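Local coordinates for protein endoglycosidase (Bacteroides thetaiotaomicron, PDB 6Q64) that probably hydrolyses glycosidic bonds in complex N-glycans, as a family 18 glycoside hydrolase built on a TIM barrel, at residues Gly160-Ile163 and Glu164-Ala168; Tyr256-Ser260 and Thr261-Ile265; Ile313-Tyr316 and Ala317-Leu321. The protein carries 1 engineered substitution. All coordinates share one frame; numbering follows the deposited sequence.

Contact 1 (Gly160-Ile163 and Glu164-Ala168)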
ATOM      1  N   GLY A 160     -11.268  23.181  21.781  1.00144.84           N
ATOM      2  CA  GLY A 160      -9.994  23.832  22.133  1.00145.73           C
ATOM      3  C   GLY A 160      -8.896  22.789  22.288  1.00148.18           C
ATOM      4  O   GLY A 160      -7.724  23.128  22.032  1.00160.65           O
ATOM      5  N   ASN A 161      -9.239  21.551  22.677  1.00142.75           N
ATOM      6  CA  ASN A 161      -8.260  20.443  22.832  1.00132.42           C
ATOM      7  C   ASN A 161      -7.851  19.977  21.425  1.00126.31           C
ATOM      8  O   ASN A 161      -8.423  18.979  20.915  1.00121.08           O
ATOM      9  CB  ASN A 161      -8.812  19.339  23.743  1.00134.03           C
ATOM     10  CG  ASN A 161      -7.757  18.374  24.268  1.00135.87           C
ATOM     11  OD1 ASN A 161      -6.744  18.075  23.626  1.00129.34           O
ATOM     12  ND2 ASN A 161      -8.005  17.845  25.454  1.00140.67           N
ATOM     13  N   PHE A 162      -6.880  20.662  20.814  1.00120.36           N
ATOM     14  CA  PHE A 162      -6.265  20.256  19.519  1.00116.83           C
ATOM     15  C   PHE A 162      -6.290  18.733  19.365  1.00112.46           C
ATOM     16  O   PHE A 162      -6.532  18.280  18.270  1.00113.17           O
ATOM     17  CB  PHE A 162      -4.813  20.729  19.415  1.00116.84           C
ATOM     18  CG  PHE A 162      -4.124  20.421  18.108  1.00114.09           C
ATOM     19  CD1 PHE A 162      -3.788  19.117  17.756  1.00109.68           C
ATOM     20  CD2 PHE A 162      -3.783  21.446  17.236  1.00115.68           C
ATOM     21  CE1 PHE A 162      -3.139  18.853  16.555  1.00107.73           C
ATOM     22  CE2 PHE A 162      -3.149  21.175  16.029  1.00113.92           C
ATOM     23  CZ  PHE A 162      -2.827  19.879  15.689  1.00108.77           C
ATOM     24  N   ILE A 163      -5.991  17.986  20.427  1.00112.65           N
ATOM     25  CA  ILE A 163      -5.781  16.507  20.413  1.00109.28           C
ATOM     26  C   ILE A 163      -7.137  15.795  20.330  1.00113.80           C
ATOM     27  O   ILE A 163      -7.174  14.706  19.712  1.00112.39           O
ATOM     28  CB  ILE A 163      -4.959  16.057  21.646  1.00107.30           C
ATOM     29  CG1 ILE A 163      -3.480  16.421  21.487  1.00102.57           C
ATOM     30  CG2 ILE A 163      -5.144  14.580  21.984  1.00103.76           C
ATOM     31  CD1 ILE A 163      -2.619  15.339  20.960  1.00 94.18           C
ATOM     32  N   GLU A 164      -8.213  16.329  20.924  1.00118.24           N
ATOM     33  CA  GLU A 164      -9.546  15.671  20.778  1.00120.64           C
ATOM     34  C   GLU A 164      -9.949  15.717  19.290  1.00117.08           C
ATOM     35  O   GLU A 164     -10.729  14.833  18.853  1.00114.48           O
ATOM     36  CB  GLU A 164     -10.605  16.283  21.704  1.00126.38           C
ATOM     37  CG  GLU A 164     -10.471  15.865  23.165  1.00129.08           C
ATOM     38  CD  GLU A 164     -10.074  14.421  23.411  1.00127.43           C
ATOM     39  OE1 GLU A 164     -10.939  13.536  23.304  1.00126.00           O
ATOM     40  OE2 GLU A 164      -8.886  14.186  23.687  1.00130.04           O
ATOM     41  N   GLY A 165      -9.418  16.711  18.556  1.00115.67           N
ATOM     42  CA  GLY A 165      -9.633  16.957  17.116  1.00114.70           C
ATOM     43  C   GLY A 165      -8.802  16.029  16.244  1.00111.71           C
ATOM     44  O   GLY A 165      -9.264  15.636  15.151  1.00113.70           O
ATOM     45  N   VAL A 166      -7.600  15.673  16.689  1.00108.42           N
ATOM     46  CA  VAL A 166      -6.793  14.611  16.030  1.00100.72           C
ATOM     47  C   VAL A 166      -7.523  13.296  16.293  1.00101.11           C
ATOM     48  O   VAL A 166      -7.815  12.593  15.314  1.00103.29           O
ATOM     49  CB  VAL A 166      -5.328  14.604  16.501  1.00 96.90           C
ATOM     50  CG1 VAL A 166      -4.505  13.546  15.812  1.00 93.96           C
ATOM     51  CG2 VAL A 166      -4.668  15.943  16.250  1.00101.16           C
ATOM     52  N   LYS A 167      -7.871  13.017  17.550  1.00103.92           N
ATOM     53  CA  LYS A 167      -8.689  11.827  17.928  1.00108.03           C
ATOM     54  C   LYS A 167      -9.961  11.770  17.058  1.00110.44           C
ATOM     55  O   LYS A 167     -10.357  10.648  16.638  1.00107.18           O
ATOM     56  CB  LYS A 167      -9.024  11.859  19.426  1.00112.43           C
ATOM     57  CG  LYS A 167      -8.161  10.966  20.316  1.00112.25           C
ATOM     58  CD  LYS A 167      -8.046  11.459  21.750  1.00115.78           C
ATOM     59  CE  LYS A 167      -7.966  10.358  22.787  1.00113.98           C
ATOM     60  NZ  LYS A 167      -8.693  10.771  24.012  1.00117.78           N
ATOM     61  N   ALA A 168     -10.576  12.931  16.804  1.00112.82           N
ATOM     62  CA  ALA A 168     -11.806  13.082  15.994  1.00116.13           C
ATOM     63  C   ALA A 168     -11.509  12.850  14.499  1.00114.92           C
ATOM     64  O   ALA A 168     -12.184  11.990  13.916  1.00113.52           O
ATOM     65  CB  ALA A 168     -12.397  14.441  16.244  1.00120.07           C
TER
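Lys167 N donates to Ile163 O in a nearly straight backbone bond, 2.8 Å long with an N-H...O angle of 174°, and Val166 N bonds to Phe162 O. These two bonds set the i to i+4 pattern of helix 162-179. Ahead of them the bonding is weaker: Asn161 O takes both Glu164 N and Gly165 N.

Asn161 is the N-cap. Its side chain extends away from its own N (chi1 -164°) and then bends back, and OD1 accepts from Ile163 N at 3.3 Å. Glu164 CG lies 3.9 Å from Asn161 CG, the carboxylate and amide planes 67° apart, while Glu164 OE2 forms a long, weak salt bridge with Lys167 NZ at 3.4 Å. With an alanine at Glu164, Lys167 NZ would probably be left without this carboxylate and the capping amide without the methylene beside it.

The apolar contact is between Phe162 CE1 and Val166 CG2, 3.3 Å apart, the methyl coming obliquely to the ring. Ile163 and Val166 also meet helix 211-224 through Val215 and Phe216. The N-cap amide thus occupies a first-turn N-H, and a carboxylate close to the helix start is likely to be favoured by the local dipole.

Contact 2 (Tyr256-Ser260 and Thr261-Ile265)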
ATOM      1  N   TYR A 256      11.965   5.174  -6.137  1.00 73.30           N
ATOM      2  CA  TYR A 256      11.796   5.466  -7.585  1.00 74.33           C
ATOM      3  C   TYR A 256      13.178   5.647  -8.261  1.00 77.25           C
ATOM      4  O   TYR A 256      13.468   4.910  -9.238  1.00 80.34           O
ATOM      5  CB  TYR A 256      10.888   6.684  -7.785  1.00 72.16           C
ATOM      6  CG  TYR A 256       9.494   6.660  -7.182  1.00 67.69           C
ATOM      7  CD1 TYR A 256       8.797   5.498  -6.885  1.00 63.15           C
ATOM      8  CD2 TYR A 256       8.832   7.861  -6.990  1.00 68.85           C
ATOM      9  CE1 TYR A 256       7.493   5.543  -6.394  1.00 64.93           C
ATOM     10  CE2 TYR A 256       7.537   7.925  -6.497  1.00 69.39           C
ATOM     11  CZ  TYR A 256       6.849   6.762  -6.210  1.00 69.85           C
ATOM     12  OH  TYR A 256       5.576   6.905  -5.701  1.00 74.69           O
ATOM     13  N   TRP A 257      14.031   6.567  -7.778  1.00 80.13           N
ATOM     14  CA  TRP A 257      15.224   7.032  -8.545  1.00 81.44           C
ATOM     15  C   TRP A 257      16.533   6.445  -8.001  1.00 78.50           C
ATOM     16  O   TRP A 257      17.607   6.871  -8.462  1.00 86.53           O
ATOM     17  CB  TRP A 257      15.277   8.564  -8.597  1.00 87.82           C
ATOM     18  CG  TRP A 257      13.913   9.155  -8.737  1.00 90.27           C
ATOM     19  CD1 TRP A 257      13.257   9.989  -7.878  1.00 91.54           C
ATOM     20  CD2 TRP A 257      12.993   8.861  -9.795  1.00 95.01           C
ATOM     21  NE1 TRP A 257      11.992  10.248  -8.331  1.00 93.71           N
ATOM     22  CE2 TRP A 257      11.806   9.580  -9.517  1.00 98.33           C
ATOM     23  CE3 TRP A 257      13.075   8.077 -10.951  1.00 90.28           C
ATOM     24  CZ2 TRP A 257      10.712   9.549 -10.377  1.00 93.31           C
ATOM     25  CZ3 TRP A 257      11.979   8.020 -11.774  1.00 91.16           C
ATOM     26  CH2 TRP A 257      10.826   8.757 -11.495  1.00 92.66           C
ATOM     27  N   GLU A 258      16.460   5.460  -7.121  1.00 71.87           N
ATOM     28  CA  GLU A 258      17.649   4.734  -6.642  1.00 69.79           C
ATOM     29  C   GLU A 258      18.271   3.949  -7.789  1.00 65.51           C
ATOM     30  O   GLU A 258      17.582   3.164  -8.365  1.00 69.49           O
ATOM     31  CB  GLU A 258      17.260   3.818  -5.485  1.00 73.58           C
ATOM     32  CG  GLU A 258      17.280   4.513  -4.130  1.00 72.49           C
ATOM     33  CD  GLU A 258      16.141   5.471  -3.836  1.00 76.28           C
ATOM     34  OE1 GLU A 258      16.322   6.294  -2.938  1.00 80.41           O
ATOM     35  OE2 GLU A 258      15.070   5.386  -4.490  1.00 85.16           O
ATOM     36  N   SER A 259      19.563   4.067  -8.043  1.00 66.90           N
ATOM     37  CA  SER A 259      20.199   3.475  -9.242  1.00 70.25           C
ATOM     38  C   SER A 259      21.051   2.243  -8.917  1.00 71.11           C
ATOM     39  O   SER A 259      21.731   1.769  -9.868  1.00 78.96           O
ATOM     40  CB  SER A 259      20.972   4.548  -9.987  1.00 76.05           C
ATOM     41  OG  SER A 259      22.363   4.556  -9.694  1.00 81.43           O
ATOM     42  N   SER A 260      21.041   1.749  -7.659  1.00 74.33           N
ATOM     43  CA  SER A 260      21.913   0.644  -7.126  1.00 70.73           C
ATOM     44  C   SER A 260      21.248  -0.095  -5.963  1.00 65.84           C
ATOM     45  O   SER A 260      20.526   0.538  -5.176  1.00 63.33           O
ATOM     46  CB  SER A 260      23.252   1.147  -6.673  1.00 74.52           C
ATOM     47  OG  SER A 260      23.152   1.820  -5.422  1.00 74.68           O
ATOM     48  N   THR A 261      21.493  -1.400  -5.854  1.00 65.88           N
ATOM     49  CA  THR A 261      20.933  -2.237  -4.764  1.00 65.14           C
ATOM     50  C   THR A 261      21.278  -1.569  -3.443  1.00 65.77           C
ATOM     51  O   THR A 261      20.391  -1.340  -2.610  1.00 63.06           O
ATOM     52  CB  THR A 261      21.480  -3.669  -4.725  1.00 63.98           C
ATOM     53  OG1 THR A 261      21.216  -4.356  -5.953  1.00 64.04           O
ATOM     54  CG2 THR A 261      20.859  -4.467  -3.602  1.00 61.80           C
ATOM     55  N   SER A 262      22.540  -1.217  -3.276  1.00 72.06           N
ATOM     56  CA  SER A 262      23.017  -0.846  -1.929  1.00 74.09           C
ATOM     57  C   SER A 262      22.492   0.555  -1.591  1.00 69.10           C
ATOM     58  O   SER A 262      22.128   0.769  -0.432  1.00 75.30           O
ATOM     59  CB  SER A 262      24.500  -1.104  -1.768  1.00 74.03           C
ATOM     60  OG  SER A 262      25.237   0.055  -2.029  1.00 83.79           O
ATOM     61  N   SER A 263      22.222   1.401  -2.578  1.00 71.35           N
ATOM     62  CA  SER A 263      21.545   2.708  -2.342  1.00 73.68           C
ATOM     63  C   SER A 263      20.082   2.502  -1.928  1.00 69.95           C
ATOM     64  O   SER A 263      19.528   3.394  -1.251  1.00 72.07           O
ATOM     65  CB  SER A 263      21.664   3.656  -3.503  1.00 76.91           C
ATOM     66  OG  SER A 263      20.901   3.216  -4.615  1.00 83.51           O
ATOM     67  N   VAL A 264      19.486   1.353  -2.233  1.00 68.43           N
ATOM     68  CA  VAL A 264      18.074   1.068  -1.832  1.00 69.84           C
ATOM     69  C   VAL A 264      18.071   0.561  -0.393  1.00 66.96           C
ATOM     70  O   VAL A 264      17.258   1.041   0.397  1.00 71.57           O
ATOM     71  CB  VAL A 264      17.405   0.052  -2.775  1.00 70.09           C
ATOM     72  CG1 VAL A 264      15.962  -0.251  -2.391  1.00 68.68           C
ATOM     73  CG2 VAL A 264      17.473   0.544  -4.199  1.00 75.02           C
ATOM     74  N   ILE A 265      18.967  -0.377  -0.090  1.00 68.19           N
ATOM     75  CA  ILE A 265      19.211  -0.891   1.287  1.00 63.69           C
ATOM     76  C   ILE A 265      19.494   0.294   2.212  1.00 63.40           C
ATOM     77  O   ILE A 265      18.860   0.352   3.289  1.00 63.18           O
ATOM     78  CB  ILE A 265      20.326  -1.941   1.308  1.00 62.53           C
ATOM     79  CG1 ILE A 265      20.072  -3.019   0.245  1.00 61.48           C
ATOM     80  CG2 ILE A 265      20.451  -2.518   2.711  1.00 63.54           C
ATOM     81  CD1 ILE A 265      20.830  -4.300   0.405  1.00 61.25           C
TER
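Ser263 OG donates to Ser260 O over 2.8 Å, tilted 24° from the carbonyl plane, and Val264 N adds a weak bond of 3.2 Å to the same Ser260 O. The carbonyl just before helix 261-268 is thereby gripped by one side chain and one backbone group. The chi1 of Ser263 (70°) sets OG between the backbone N and the carbonyl carbon, folding the hydroxyl back over the start of the helix, where it also comes within 2.8 Å of Ser260 OG. Ser260 itself is the N-cap residue. Within the first turn Thr261 O receives both Val264 N and Ile265 N.

Two polar side chains look elsewhere for their partners. Thr261 OG1 is hydrogen-bonded to Asp315 OD2 and Val301 N, and Glu258 OE1 forms a salt bridge with Lys267 NZ further along the same helix.

Packing fills in around this polar centre. Val264 CG2 lies 3.2 Å from Ser260 O and 3.5 Å from Glu258 CB, so that the helix methyl sits against two residues of the incoming loop, while Glu258 CG comes to 3.8 Å from Ser263 O. Beyond the two segments, Val264 rests on Ile282 of strand 280-285 and on Tyr316. The chemistry is that of a serine-rich helix start: the Ser263 hydroxyl ties the loop carbonyl to the first turn, and a buried valine methyl covers one side of it.

Contact 3 (Ile313-Tyr316 and Ala317-Leu321)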
ATOM      1  N   ILE A 313      12.900  -3.288 -10.853  1.00 70.49           N
ATOM      2  CA  ILE A 313      11.776  -4.010 -10.173  1.00 69.00           C
ATOM      3  C   ILE A 313      12.176  -5.462  -9.852  1.00 67.25           C
ATOM      4  O   ILE A 313      11.599  -6.075  -8.930  1.00 68.80           O
ATOM      5  CB  ILE A 313      10.471  -3.949 -10.982  1.00 71.91           C
ATOM      6  CG1 ILE A 313       9.286  -4.411 -10.126  1.00 70.17           C
ATOM      7  CG2 ILE A 313      10.610  -4.738 -12.274  1.00 74.21           C
ATOM      8  CD1 ILE A 313       7.936  -3.905 -10.583  1.00 69.00           C
ATOM      9  N   LEU A 314      13.118  -6.048 -10.567  1.00 68.20           N
ATOM     10  CA  LEU A 314      13.375  -7.490 -10.339  1.00 70.22           C
ATOM     11  C   LEU A 314      14.356  -7.603  -9.187  1.00 75.84           C
ATOM     12  O   LEU A 314      14.236  -8.582  -8.423  1.00 78.02           O
ATOM     13  CB  LEU A 314      13.912  -8.154 -11.611  1.00 72.40           C
ATOM     14  CG  LEU A 314      12.995  -8.082 -12.830  1.00 70.58           C
ATOM     15  CD1 LEU A 314      13.670  -8.700 -14.034  1.00 74.91           C
ATOM     16  CD2 LEU A 314      11.681  -8.770 -12.552  1.00 70.10           C
ATOM     17  N   ASP A 315      15.292  -6.646  -9.104  1.00 71.69           N
ATOM     18  CA  ASP A 315      16.233  -6.549  -7.972  1.00 66.78           C
ATOM     19  C   ASP A 315      15.401  -6.397  -6.709  1.00 64.49           C
ATOM     20  O   ASP A 315      15.635  -7.152  -5.739  1.00 66.48           O
ATOM     21  CB  ASP A 315      17.199  -5.379  -8.122  1.00 71.41           C
ATOM     22  CG  ASP A 315      18.315  -5.404  -7.091  1.00 72.50           C
ATOM     23  OD1 ASP A 315      18.931  -6.501  -6.901  1.00 66.32           O
ATOM     24  OD2 ASP A 315      18.522  -4.338  -6.462  1.00 70.41           O
ATOM     25  N   TYR A 316      14.436  -5.481  -6.745  1.00 61.05           N
ATOM     26  CA  TYR A 316      13.587  -5.188  -5.566  1.00 59.56           C
ATOM     27  C   TYR A 316      12.926  -6.493  -5.101  1.00 61.91           C
ATOM     28  O   TYR A 316      13.003  -6.911  -3.950  1.00 60.94           O
ATOM     29  CB  TYR A 316      12.595  -4.072  -5.875  1.00 55.45           C
ATOM     30  CG  TYR A 316      13.191  -2.698  -6.016  1.00 56.22           C
ATOM     31  CD1 TYR A 316      14.540  -2.488  -6.276  1.00 64.04           C
ATOM     32  CD2 TYR A 316      12.398  -1.573  -5.889  1.00 56.90           C
ATOM     33  CE1 TYR A 316      15.083  -1.206  -6.411  1.00 64.06           C
ATOM     34  CE2 TYR A 316      12.908  -0.287  -6.057  1.00 58.45           C
ATOM     35  CZ  TYR A 316      14.250  -0.104  -6.339  1.00 62.32           C
ATOM     36  OH  TYR A 316      14.745   1.154  -6.495  1.00 69.25           O
ATOM     37  N   ALA A 317      12.285  -7.187  -6.014  1.00 68.99           N
ATOM     38  CA  ALA A 317      11.468  -8.361  -5.646  1.00 68.62           C
ATOM     39  C   ALA A 317      12.359  -9.434  -5.030  1.00 61.55           C
ATOM     40  O   ALA A 317      11.801 -10.236  -4.289  1.00 63.51           O
ATOM     41  CB  ALA A 317      10.737  -8.890  -6.860  1.00 72.29           C
ATOM     42  N   THR A 318      13.643  -9.487  -5.388  1.00 55.12           N
ATOM     43  CA  THR A 318      14.540 -10.599  -4.991  1.00 60.77           C
ATOM     44  C   THR A 318      15.556 -10.122  -3.933  1.00 61.03           C
ATOM     45  O   THR A 318      16.555 -10.862  -3.744  1.00 56.06           O
ATOM     46  CB  THR A 318      15.310 -11.165  -6.183  1.00 59.38           C
ATOM     47  OG1 THR A 318      16.082 -10.087  -6.686  1.00 62.38           O
ATOM     48  CG2 THR A 318      14.425 -11.713  -7.276  1.00 66.44           C
ATOM     49  N   LEU A 319      15.298  -8.969  -3.293  1.00 56.88           N
ATOM     50  CA  LEU A 319      16.268  -8.220  -2.451  1.00 59.67           C
ATOM     51  C   LEU A 319      16.486  -8.974  -1.149  1.00 62.44           C
ATOM     52  O   LEU A 319      15.546  -8.984  -0.330  1.00 64.27           O
ATOM     53  CB  LEU A 319      15.707  -6.843  -2.141  1.00 59.68           C
ATOM     54  CG  LEU A 319      16.669  -5.902  -1.443  1.00 62.88           C
ATOM     55  CD1 LEU A 319      17.801  -5.520  -2.354  1.00 65.98           C
ATOM     56  CD2 LEU A 319      15.965  -4.642  -0.998  1.00 65.77           C
ATOM     57  N   ASP A 320      17.638  -9.644  -1.034  1.00 63.21           N
ATOM     58  CA  ASP A 320      18.148 -10.294   0.198  1.00 60.07           C
ATOM     59  C   ASP A 320      18.817  -9.192   0.992  1.00 55.90           C
ATOM     60  O   ASP A 320      19.749  -8.628   0.475  1.00 58.78           O
ATOM     61  CB  ASP A 320      19.090 -11.439  -0.171  1.00 59.48           C
ATOM     62  CG  ASP A 320      18.320 -12.615  -0.761  1.00 62.06           C
ATOM     63  OD1 ASP A 320      17.076 -12.688  -0.471  1.00 56.77           O
ATOM     64  OD2 ASP A 320      18.973 -13.495  -1.424  1.00 62.47           O
ATOM     65  N   LEU A 321      18.282  -8.824   2.145  1.00 61.05           N
ATOM     66  CA  LEU A 321      18.894  -7.796   3.050  1.00 62.11           C
ATOM     67  C   LEU A 321      20.106  -8.326   3.802  1.00 57.67           C
ATOM     68  O   LEU A 321      20.403  -9.507   3.766  1.00 60.81           O
ATOM     69  CB  LEU A 321      17.782  -7.328   3.969  1.00 62.68           C
ATOM     70  CG  LEU A 321      16.784  -6.533   3.150  1.00 69.47           C
ATOM     71  CD1 LEU A 321      15.356  -6.964   3.379  1.00 71.43           C
ATOM     72  CD2 LEU A 321      16.987  -5.064   3.397  1.00 71.79           C
TER
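Thr318 meets the end of helix 311-317 with both its hydroxyl and its backbone N-H. The chi1 of 61° points OG1 back at the last turn, 2.9 Å from Leu314 O and 3.1 Å from Asp315 O; the hydroxyl has one proton for these two carbonyls, and which of them receives it is not settled.

The backbone bonds change character along the same turn. Ala317 N gives Ile313 O a regular i to i+4 bond of 3.2 Å. Thr318 N then turns to Asp315 O at 3.1 Å, keeping just a weak link to Leu314 O, and Leu319 N reaches Tyr316 O at 3.2 Å. These last two are i to i+3 bonds, a tighter turn as the chain leaves the helix, Thr318 being the first residue to depart from helical backbone angles.

Apolar atoms close over the carbonyl end. Thr318 CG2 is 3.3 Å from Leu314 O, and Leu319 CB is equally near Tyr316 O, consistent with apolar groups limiting water access to these carbonyls at a buried turn.

The polar ends of the helix side chains find partners in neighbouring loops: Asp315 is held by Tyr298 OH and Ser300 OG, and Tyr316 OH by Ala255 O. Ile313, Tyr316 and Ala317 lie against Ile330 of strand 329-333, and Tyr316 and Leu319 also touch Ile282 of strand 280-285. The helix end therefore packs over two adjacent parallel strands, and Leu319 also touches Thr261 of helix 261-268.

Overall arrangement
The three contacts follow one another in series, with no nesting or crossing. Contact 1 comes first, at the start of helix 162-179, which leads on to strand 184-189. Contact 2 turns the chain from the loop after strand 251-254 into helix 261-268, and contact 3 ends helix 311-317 on the way to strand 329-333. Contacts 1 and 3 lie on opposite sides of the chain's centre, their centres about 42 Å apart. Contacts 2 and 3 are neighbours, about 11 Å between centres, and they touch: Thr261 CG2 packs on Leu319 CD1 at 3.5 Å. Together they join two outer helices of the barrel beside strand 280-285.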